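PDB 5KAU: SA2223 protein from Staphylococcus aureus, which probably serves as an effector-binding protein of the GyrI-like type, and binds the cationic dye rhodamine 6G in the crystal. Local coordinates for residues A[12-17]-A[86-91]; A[59-64]-A[133-138]; A[115-120]-A[151-156]. All blocks are in the same frame, centred on the assembly; numbering follows the deposited sequence. Where two conformers were deposited one is given.

Interaction 1: A[12-17]-A[86-91]; sequences TLVGIK and YDVITL
Leu13 and Ile89 face each other as an antiparallel hydrogen-bonded pair, and their side chains make the closely packed part of this contact. Leu13 N reaches Ile89 O at 2.9 Å in an almost straight bond (176°), and Ile89 N returns to Leu13 O. Ile89 CG1 sits between the backbone N and the carbonyl carbon (chi1 65°), which lays it 3.8 Å from Leu13 CB; beyond it, Leu13 CD1 rests on CB of Leu91. On the other face of the sheet Val14 CG1 packs 3.7 Å from Tyr86 CB.

At the buried corner of Gly15 the pairing becomes uneven: Gly15 N gives a sound bond to Asp87 O, but the return bond from Asp87 N to Gly15 O is weak. The looser, more open side lies past the corner, at the partly exposed Ile16, Lys17 and Asp87. There Ile16 CG1 meets the edge of the Tyr86 ring, and Asp87 OD2 receives Lys17 N at 2.7 Å through its anti lone pair. The ammonium of Lys17 turns instead to Glu64, and the Tyr86 hydroxyl to Asp45. A carboxylate thus replaces a backbone carbonyl as acceptor, prolonging the pairing of 12-17 with 86-91 through the bend in strand 4-20.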
# COMPACT_ATOMS: atom_id res chain seq x y z
N THR A 12 3.22 -9.42 9.53
CA THR A 12 2.35 -8.75 10.48
C THR A 12 2.52 -7.27 10.28
O THR A 12 3.68 -6.79 10.28
CB THR A 12 2.73 -9.15 11.94
OG1 THR A 12 2.43 -10.51 12.16
CG2 THR A 12 1.93 -8.42 12.90
N LEU A 13 1.39 -6.57 10.14
CA LEU A 13 1.36 -5.13 9.98
C LEU A 13 0.62 -4.49 11.15
O LEU A 13 -0.47 -4.95 11.57
CB LEU A 13 0.64 -4.71 8.71
CG LEU A 13 1.09 -5.36 7.40
CD1 LEU A 13 0.32 -4.77 6.29
CD2 LEU A 13 2.55 -5.26 7.15
N VAL A 14 1.22 -3.42 11.65
CA VAL A 14 0.71 -2.71 12.79
C VAL A 14 0.46 -1.29 12.35
O VAL A 14 1.34 -0.68 11.74
CB VAL A 14 1.72 -2.71 13.95
CG1 VAL A 14 1.10 -2.05 15.11
CG2 VAL A 14 2.07 -4.11 14.30
N GLY A 15 -0.71 -0.78 12.66
CA GLY A 15 -1.05 0.59 12.30
C GLY A 15 -2.49 0.91 12.61
O GLY A 15 -3.06 0.39 13.62
N ILE A 16 -3.09 1.74 11.74
CA ILE A 16 -4.45 2.20 11.94
C ILE A 16 -5.17 2.14 10.62
O ILE A 16 -4.72 2.67 9.65
CB ILE A 16 -4.51 3.64 12.46
CG1 ILE A 16 -3.79 3.74 13.79
CG2 ILE A 16 -5.99 4.09 12.49
CD1 ILE A 16 -3.89 4.98 14.36
N LYS A 17 -6.30 1.46 10.62
CA LYS A 17 -7.18 1.34 9.47
C LYS A 17 -8.41 2.21 9.64
O LYS A 17 -9.11 2.06 10.62
CB LYS A 17 -7.63 -0.14 9.31
CG LYS A 17 -8.43 -0.42 8.03
CD LYS A 17 -9.01 -1.82 7.98
CE LYS A 17 -10.25 -1.98 8.86
NZ LYS A 17 -10.77 -3.35 8.60
N TYR A 86 -3.45 -0.29 18.59
CA TYR A 86 -3.35 -0.39 17.13
C TYR A 86 -4.11 -1.53 16.55
O TYR A 86 -4.32 -2.55 17.20
CB TYR A 86 -1.90 -0.56 16.67
CG TYR A 86 -1.11 0.70 16.88
CD1 TYR A 86 -0.02 0.74 17.70
CD2 TYR A 86 -1.50 1.86 16.26
CE1 TYR A 86 0.70 1.91 17.89
CE2 TYR A 86 -0.81 3.03 16.44
CZ TYR A 86 0.30 3.06 17.24
OH TYR A 86 0.97 4.23 17.39
N ASP A 87 -4.51 -1.34 15.30
CA ASP A 87 -4.95 -2.45 14.43
C ASP A 87 -3.74 -3.30 14.02
O ASP A 87 -2.70 -2.78 13.63
CB ASP A 87 -5.62 -1.91 13.17
CG ASP A 87 -6.81 -0.97 13.49
OD1 ASP A 87 -7.55 -1.37 14.43
OD2 ASP A 87 -6.99 0.13 12.88
N VAL A 88 -3.90 -4.59 14.03
CA VAL A 88 -2.84 -5.47 13.64
C VAL A 88 -3.45 -6.45 12.65
O VAL A 88 -4.43 -7.12 12.98
CB VAL A 88 -2.29 -6.22 14.80
CG1 VAL A 88 -1.28 -7.23 14.33
CG2 VAL A 88 -1.66 -5.26 15.90
N ILE A 89 -2.89 -6.55 11.44
CA ILE A 89 -3.36 -7.53 10.51
C ILE A 89 -2.21 -8.42 10.03
O ILE A 89 -1.03 -8.10 10.18
CB ILE A 89 -4.01 -6.87 9.31
CG1 ILE A 89 -2.95 -6.07 8.56
CG2 ILE A 89 -5.17 -6.00 9.83
CD1 ILE A 89 -3.48 -5.44 7.32
N THR A 90 -2.61 -9.53 9.42
CA THR A 90 -1.69 -10.38 8.74
C THR A 90 -1.86 -10.04 7.26
O THR A 90 -3.03 -9.96 6.79
CB THR A 90 -1.97 -11.83 9.00
OG1 THR A 90 -1.80 -12.10 10.40
CG2 THR A 90 -1.02 -12.71 8.14
N LEU A 91 -0.76 -9.76 6.57
CA LEU A 91 -0.75 -9.51 5.11
C LEU A 91 -0.33 -10.83 4.49
O LEU A 91 0.83 -11.26 4.68
CB LEU A 91 0.21 -8.39 4.70
CG LEU A 91 0.30 -8.23 3.22
CD1 LEU A 91 -1.09 -7.73 2.61
CD2 LEU A 91 1.38 -7.23 2.95

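Interaction 2: A[59-64]-A[133-138]; sequences GLCIPE and FFELYQ. With RHQ (rhodamine 6g), chain B.
The carboxylate of Glu135 and the ring of Tyr137 line the rhodamine 6G pocket, on a strand joined to 59-63 in antiparallel pairing within the barrel. Gly59 pairs with Glu135 through two backbone bonds, Gly59 N to Glu135 O being 2.8 Å. Cys61 pairs likewise with Phe133, the bond from Cys61 N to Phe133 O being the shorter and straighter of the two.

On the pocket face, Glu135 OE1 lies 3.3 Å from ethyl carbon C22 of the dye. The Tyr137 hydroxyl donates to Glu135 OE1 at 2.7 Å from above the carboxylate plane, and Tyr71 gives the same oxygen a second hydrogen bond. A water bridges Gly59 O and Glu135 OE2, donating to both. This network fixes the rotation of a buried carboxylate whose negative charge would probably suit the cationic dye. Xanthene carbon C6 stands 4.1 Å above one face of the Tyr137 ring, toward its rim, with the two planes steeply inclined, while Tyr137 CB touches C24 of the other ethyl group at 3.5 Å.

Farther along the same face Phe133 CG stands between its backbone N and carbonyl carbon (chi1 61°), bringing the ring across to Cys61. Cys61 CB sits over the ring face in a CH-pi contact, 3.8 Å from the centroid. On the reverse face Leu60 and Phe134 run side by side, Leu60 CG lying 3.8 Å from Phe134 CB.

Strand 69-76 flanks 57-63 and strand 148-155 flanks 133-137, where Trp152 stacks on Phe134. Helix 107-120 covers the pocket face through Val109 and Met113, while Trp34 of helix 26-39 meets Tyr137 edge-to-face.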
# COMPACT_ATOMS: atom_id res chain seq x y z
N GLY A 59 0.87 2.46 2.91
CA GLY A 59 -0.50 2.90 2.80
C GLY A 59 -1.28 1.86 2.02
O GLY A 59 -1.16 1.74 0.81
N LEU A 60 -1.95 1.01 2.74
CA LEU A 60 -2.69 -0.12 2.15
C LEU A 60 -4.12 0.19 1.83
O LEU A 60 -4.87 0.71 2.68
CB LEU A 60 -2.73 -1.32 3.10
CG LEU A 60 -1.33 -1.73 3.50
CD1 LEU A 60 -1.08 -1.38 4.93
CD2 LEU A 60 -1.12 -3.26 3.21
N CYS A 61 -4.53 -0.17 0.64
CA CYS A 61 -5.93 -0.15 0.29
C CYS A 61 -6.48 -1.58 0.48
O CYS A 61 -6.07 -2.49 -0.21
CB CYS A 61 -6.10 0.37 -1.14
SG CYS A 61 -5.57 2.16 -1.33
N ILE A 62 -7.43 -1.70 1.40
CA ILE A 62 -8.01 -2.98 1.79
C ILE A 62 -9.45 -3.06 1.38
O ILE A 62 -10.26 -2.24 1.85
CB ILE A 62 -7.88 -3.18 3.32
CG1 ILE A 62 -6.42 -3.21 3.70
CG2 ILE A 62 -8.65 -4.45 3.79
CD1 ILE A 62 -6.18 -2.99 5.11
N PRO A 63 -9.81 -4.00 0.48
CA PRO A 63 -11.22 -4.12 0.10
C PRO A 63 -12.03 -4.63 1.30
O PRO A 63 -11.51 -5.47 2.05
CB PRO A 63 -11.20 -5.16 -1.02
CG PRO A 63 -9.95 -5.89 -0.87
CD PRO A 63 -8.96 -5.01 -0.19
N GLU A 64 -13.23 -4.11 1.52
CA GLU A 64 -14.09 -4.61 2.58
C GLU A 64 -15.19 -5.43 1.88
O GLU A 64 -15.52 -5.14 0.71
CB GLU A 64 -14.68 -3.48 3.44
CG GLU A 64 -13.66 -2.66 4.23
CD GLU A 64 -12.99 -3.44 5.33
OE1 GLU A 64 -13.49 -4.50 5.71
OE2 GLU A 64 -11.96 -3.04 5.83
N PHE A 133 -3.66 -3.88 -1.84
CA PHE A 133 -2.48 -3.39 -2.56
C PHE A 133 -2.01 -2.21 -1.81
O PHE A 133 -2.78 -1.66 -1.03
CB PHE A 133 -2.75 -3.04 -4.02
CG PHE A 133 -3.77 -1.93 -4.21
CD1 PHE A 133 -3.38 -0.63 -4.30
CD2 PHE A 133 -5.13 -2.21 -4.38
CE1 PHE A 133 -4.32 0.40 -4.49
CE2 PHE A 133 -6.07 -1.16 -4.58
CZ PHE A 133 -5.63 0.12 -4.65
N PHE A 134 -0.78 -1.78 -2.01
CA PHE A 134 -0.27 -0.71 -1.18
C PHE A 134 0.81 0.17 -1.83
O PHE A 134 1.54 -0.25 -2.77
CB PHE A 134 0.26 -1.27 0.12
CG PHE A 134 1.41 -2.27 -0.01
CD1 PHE A 134 2.77 -1.84 -0.00
CD2 PHE A 134 1.17 -3.60 -0.01
CE1 PHE A 134 3.79 -2.71 -0.02
CE2 PHE A 134 2.23 -4.49 -0.09
CZ PHE A 134 3.52 -4.04 -0.10
N GLU A 135 0.88 1.38 -1.27
CA GLU A 135 1.97 2.36 -1.44
C GLU A 135 2.99 2.08 -0.41
O GLU A 135 2.63 1.89 0.79
CB GLU A 135 1.40 3.79 -1.29
CG GLU A 135 0.25 4.04 -2.20
CD GLU A 135 -0.87 4.87 -1.59
OE1 GLU A 135 -0.62 5.68 -0.67
OE2 GLU A 135 -2.01 4.72 -2.13
N LEU A 136 4.27 2.13 -0.81
CA LEU A 136 5.37 1.94 0.15
C LEU A 136 6.24 3.17 0.11
O LEU A 136 6.78 3.48 -0.90
CB LEU A 136 6.20 0.68 -0.11
CG LEU A 136 7.34 0.38 0.86
CD1 LEU A 136 6.84 0.07 2.21
CD2 LEU A 136 8.08 -0.79 0.40
N TYR A 137 6.36 3.84 1.25
CA TYR A 137 7.07 5.13 1.38
C TYR A 137 8.26 4.94 2.21
O TYR A 137 8.17 4.91 3.45
CB TYR A 137 6.23 6.23 2.05
CG TYR A 137 4.94 6.55 1.30
CD1 TYR A 137 4.90 7.55 0.34
CD2 TYR A 137 3.79 5.82 1.54
CE1 TYR A 137 3.72 7.81 -0.35
CE2 TYR A 137 2.62 6.05 0.84
CZ TYR A 137 2.60 7.08 -0.10
OH TYR A 137 1.48 7.35 -0.82
N GLN A 138 9.40 4.89 1.54
CA GLN A 138 10.69 4.69 2.21
C GLN A 138 11.22 6.03 2.69
O GLN A 138 10.66 7.06 2.41
CB GLN A 138 11.68 3.98 1.22
CG GLN A 138 11.39 2.43 1.19
CD GLN A 138 11.68 1.65 -0.12
OE1 GLN A 138 11.33 2.07 -1.25
NE2 GLN A 138 12.24 0.45 0.04
C1 RHQ B . 1.78 10.90 2.31
C2 RHQ B . 1.43 12.22 2.61
C3 RHQ B . 2.33 12.94 3.45
C4 RHQ B . 3.47 12.39 3.93
C5 RHQ B . 3.80 11.04 3.60
C6 RHQ B . 2.93 10.30 2.79
O1 RHQ B . 0.97 10.15 1.52
C7 RHQ B . -0.18 10.66 1.00
C8 RHQ B . -0.57 11.98 1.28
C9 RHQ B . 0.27 12.76 2.07
C10 RHQ B . -0.92 9.82 0.20
C11 RHQ B . -2.12 10.28 -0.35
C12 RHQ B . -2.55 11.62 -0.07
C13 RHQ B . -1.80 12.44 0.71
N1 RHQ B . -2.89 9.48 -1.13
C14 RHQ B . -0.17 14.07 2.43
C15 RHQ B . -1.25 13.94 3.30
C16 RHQ B . -1.86 15.04 3.84
C17 RHQ B . -1.33 16.26 3.53
C18 RHQ B . -0.22 16.41 2.67
C19 RHQ B . 0.41 15.31 2.10
C20 RHQ B . -3.81 12.14 -0.65
C21 RHQ B . 4.40 13.21 4.77
C22 RHQ B . -2.47 8.18 -1.66
C23 RHQ B . -1.42 8.32 -2.75
N2 RHQ B . 4.95 10.51 4.13
C24 RHQ B . 5.50 9.18 3.82
C25 RHQ B . 6.84 8.98 4.51
C26 RHQ B . 1.80 15.43 1.59
O27 RHQ B . 2.18 14.40 0.81
O2 RHQ B . 2.70 15.99 2.19
C28 RHQ B . 3.56 16.67 1.31
C29 RHQ B . 4.30 17.73 2.09
O HOH W 1 -3.12 2.04 -1.55

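Interaction 3: A[115-120]-A[151-156]; sequences EVHHYI and IWMPVK
The methyl end of Met153 and the CG1 branch of Val116 meet tip to tip, with Met153 CE 3.6 Å from Val116 CG1. The same methyl lies 3.9 Å from His117 CE1, approaching the imidazole obliquely, and the two side chains cross at about a right angle. Ile120 CD1 reaches Met153 SD more loosely at 4.5 Å, and Val116 CG2 extends to Ile151 CD1 at 4.4 Å. No hydrogen bond crosses this wholly side-chain contact.

Torsions and neighbours set these groups in place. The Met153 chain bends at chi2 (-70°) before running extended to CE, carrying the methyl toward the helix. Val116 CG1 is anti to its backbone N (chi1 169°), aimed at the strand. His117 is anchored by ND1 to the Met113 carbonyl, one turn earlier in the helix, and meets Phe133 edge-to-face; Met153 also packs on Met113 and Phe133. Val116 also touches Phe99 of the neighbouring strand 87-102.

The helix axis passes 11.0 Å from that of strand 151-155, their directions 23° apart. Such near-alignment of a helix with a strand beneath it, joined by an apolar layer, is a familiar form of alpha/beta packing, here placing helix 107-120 against the barrel sheet.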
# COMPACT_ATOMS: atom_id res chain seq x y z
N GLU A 115 -2.00 5.32 -14.06
CA GLU A 115 -1.38 4.53 -15.09
C GLU A 115 -1.37 3.04 -14.77
O GLU A 115 -1.57 2.22 -15.67
CB GLU A 115 0.03 4.97 -15.31
CG GLU A 115 0.18 6.44 -15.76
CD GLU A 115 1.65 6.94 -15.61
OE1 GLU A 115 2.60 6.19 -16.03
OE2 GLU A 115 1.84 8.05 -15.03
N VAL A 116 -1.06 2.69 -13.51
CA VAL A 116 -0.98 1.31 -13.07
C VAL A 116 -2.34 0.66 -13.32
O VAL A 116 -2.43 -0.38 -13.96
CB VAL A 116 -0.59 1.20 -11.59
CG1 VAL A 116 -0.77 -0.21 -11.08
CG2 VAL A 116 0.83 1.61 -11.43
N HIS A 117 -3.40 1.31 -12.88
CA HIS A 117 -4.70 0.65 -12.95
C HIS A 117 -5.07 0.44 -14.38
O HIS A 117 -5.58 -0.64 -14.77
CB HIS A 117 -5.77 1.45 -12.18
CG HIS A 117 -5.85 1.09 -10.72
ND1 HIS A 117 -5.24 1.82 -9.72
CD2 HIS A 117 -6.45 0.04 -10.10
CE1 HIS A 117 -5.48 1.26 -8.54
NE2 HIS A 117 -6.22 0.18 -8.74
N HIS A 118 -4.75 1.40 -15.22
CA HIS A 118 -5.03 1.22 -16.61
C HIS A 118 -4.20 0.07 -17.19
O HIS A 118 -4.69 -0.69 -18.03
CB HIS A 118 -4.77 2.53 -17.34
CG HIS A 118 -5.12 2.50 -18.78
ND1 HIS A 118 -6.42 2.48 -19.24
CD2 HIS A 118 -4.32 2.48 -19.88
CE1 HIS A 118 -6.41 2.43 -20.56
NE2 HIS A 118 -5.15 2.44 -20.97
N TYR A 119 -2.92 -0.03 -16.79
CA TYR A 119 -2.03 -1.07 -17.30
C TYR A 119 -2.51 -2.44 -16.87
O TYR A 119 -2.63 -3.36 -17.67
CB TYR A 119 -0.62 -0.86 -16.76
CG TYR A 119 0.36 -1.94 -17.14
CD1 TYR A 119 0.76 -2.92 -16.23
CD2 TYR A 119 0.91 -1.97 -18.41
CE1 TYR A 119 1.67 -3.89 -16.57
CE2 TYR A 119 1.83 -2.94 -18.78
CZ TYR A 119 2.21 -3.90 -17.85
OH TYR A 119 3.10 -4.87 -18.24
N ILE A 120 -2.82 -2.57 -15.58
CA ILE A 120 -3.16 -3.91 -15.07
C ILE A 120 -4.56 -4.41 -15.53
O ILE A 120 -4.88 -5.57 -15.37
CB ILE A 120 -3.08 -3.96 -13.53
CG1 ILE A 120 -4.14 -3.08 -12.89
CG2 ILE A 120 -1.74 -3.57 -13.09
CD1 ILE A 120 -4.06 -3.12 -11.39
N ILE A 151 4.59 1.11 -5.60
CA ILE A 151 3.21 0.65 -5.63
C ILE A 151 3.26 -0.88 -5.85
O ILE A 151 3.78 -1.36 -6.88
CB ILE A 151 2.43 1.34 -6.74
CG1 ILE A 151 2.31 2.85 -6.46
CG2 ILE A 151 1.04 0.73 -6.88
CD1 ILE A 151 1.82 3.62 -7.60
N TRP A 152 2.69 -1.60 -4.90
CA TRP A 152 2.69 -3.04 -4.88
C TRP A 152 1.29 -3.58 -5.13
O TRP A 152 0.37 -3.38 -4.30
CB TRP A 152 3.18 -3.55 -3.54
CG TRP A 152 4.60 -3.27 -3.21
CD1 TRP A 152 5.21 -2.04 -3.08
CD2 TRP A 152 5.59 -4.25 -2.91
NE1 TRP A 152 6.53 -2.21 -2.75
CE2 TRP A 152 6.79 -3.56 -2.64
CE3 TRP A 152 5.59 -5.67 -2.85
CZ2 TRP A 152 7.94 -4.20 -2.30
CZ3 TRP A 152 6.74 -6.31 -2.52
CH2 TRP A 152 7.91 -5.58 -2.26
N MET A 153 1.15 -4.28 -6.28
CA MET A 153 -0.09 -4.87 -6.76
C MET A 153 0.01 -6.38 -6.77
O MET A 153 0.85 -6.92 -7.49
CB MET A 153 -0.44 -4.43 -8.20
CG MET A 153 -0.55 -2.93 -8.37
SD MET A 153 -2.08 -2.27 -7.49
CE MET A 153 -2.13 -0.51 -7.77
N PRO A 154 -0.83 -7.04 -5.97
CA PRO A 154 -0.70 -8.49 -5.83
C PRO A 154 -1.14 -9.21 -7.14
O PRO A 154 -2.03 -8.73 -7.81
CB PRO A 154 -1.58 -8.82 -4.63
CG PRO A 154 -2.56 -7.65 -4.54
CD PRO A 154 -1.85 -6.48 -5.05
N VAL A 155 -0.44 -10.28 -7.50
CA VAL A 155 -0.79 -11.07 -8.67
C VAL A 155 -0.74 -12.54 -8.36
O VAL A 155 0.02 -13.01 -7.47
CB VAL A 155 0.19 -10.81 -9.88
CG1 VAL A 155 -0.06 -9.45 -10.45
CG2 VAL A 155 1.63 -10.95 -9.47
N LYS A 156 -1.53 -13.29 -9.13
CA LYS A 156 -1.53 -14.74 -9.07
C LYS A 156 -1.42 -15.31 -10.49
O LYS A 156 -2.06 -14.80 -11.39
CB LYS A 156 -2.84 -15.22 -8.41
CG LYS A 156 -2.93 -15.21 -6.90
CD LYS A 156 -4.44 -15.35 -6.40
CE LYS A 156 -5.07 -16.75 -6.49
NZ LYS A 156 -6.63 -16.79 -6.38

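Overall arrangement
Interactions 1 and 2 are both antiparallel strand pairings, whereas interaction 3 lays a helix on the same barrel sheet. Interaction 2 lies near the centre of the chain and is buried, combining backbone bonds with a polar, dye-facing surface; interaction 1 is only partly buried and finishes in charged groups toward solvent. Interaction 3 is buried too, but purely by side chains. The Lys17-Glu64 salt bridge and packing of Leu13 on Leu60 connect interactions 1 and 2. Phe133 and Phe134 lie against Trp152 and Met153, connecting interactions 2 and 3. Interactions 1 and 3 do not touch, being on opposite sides of the chain's centre.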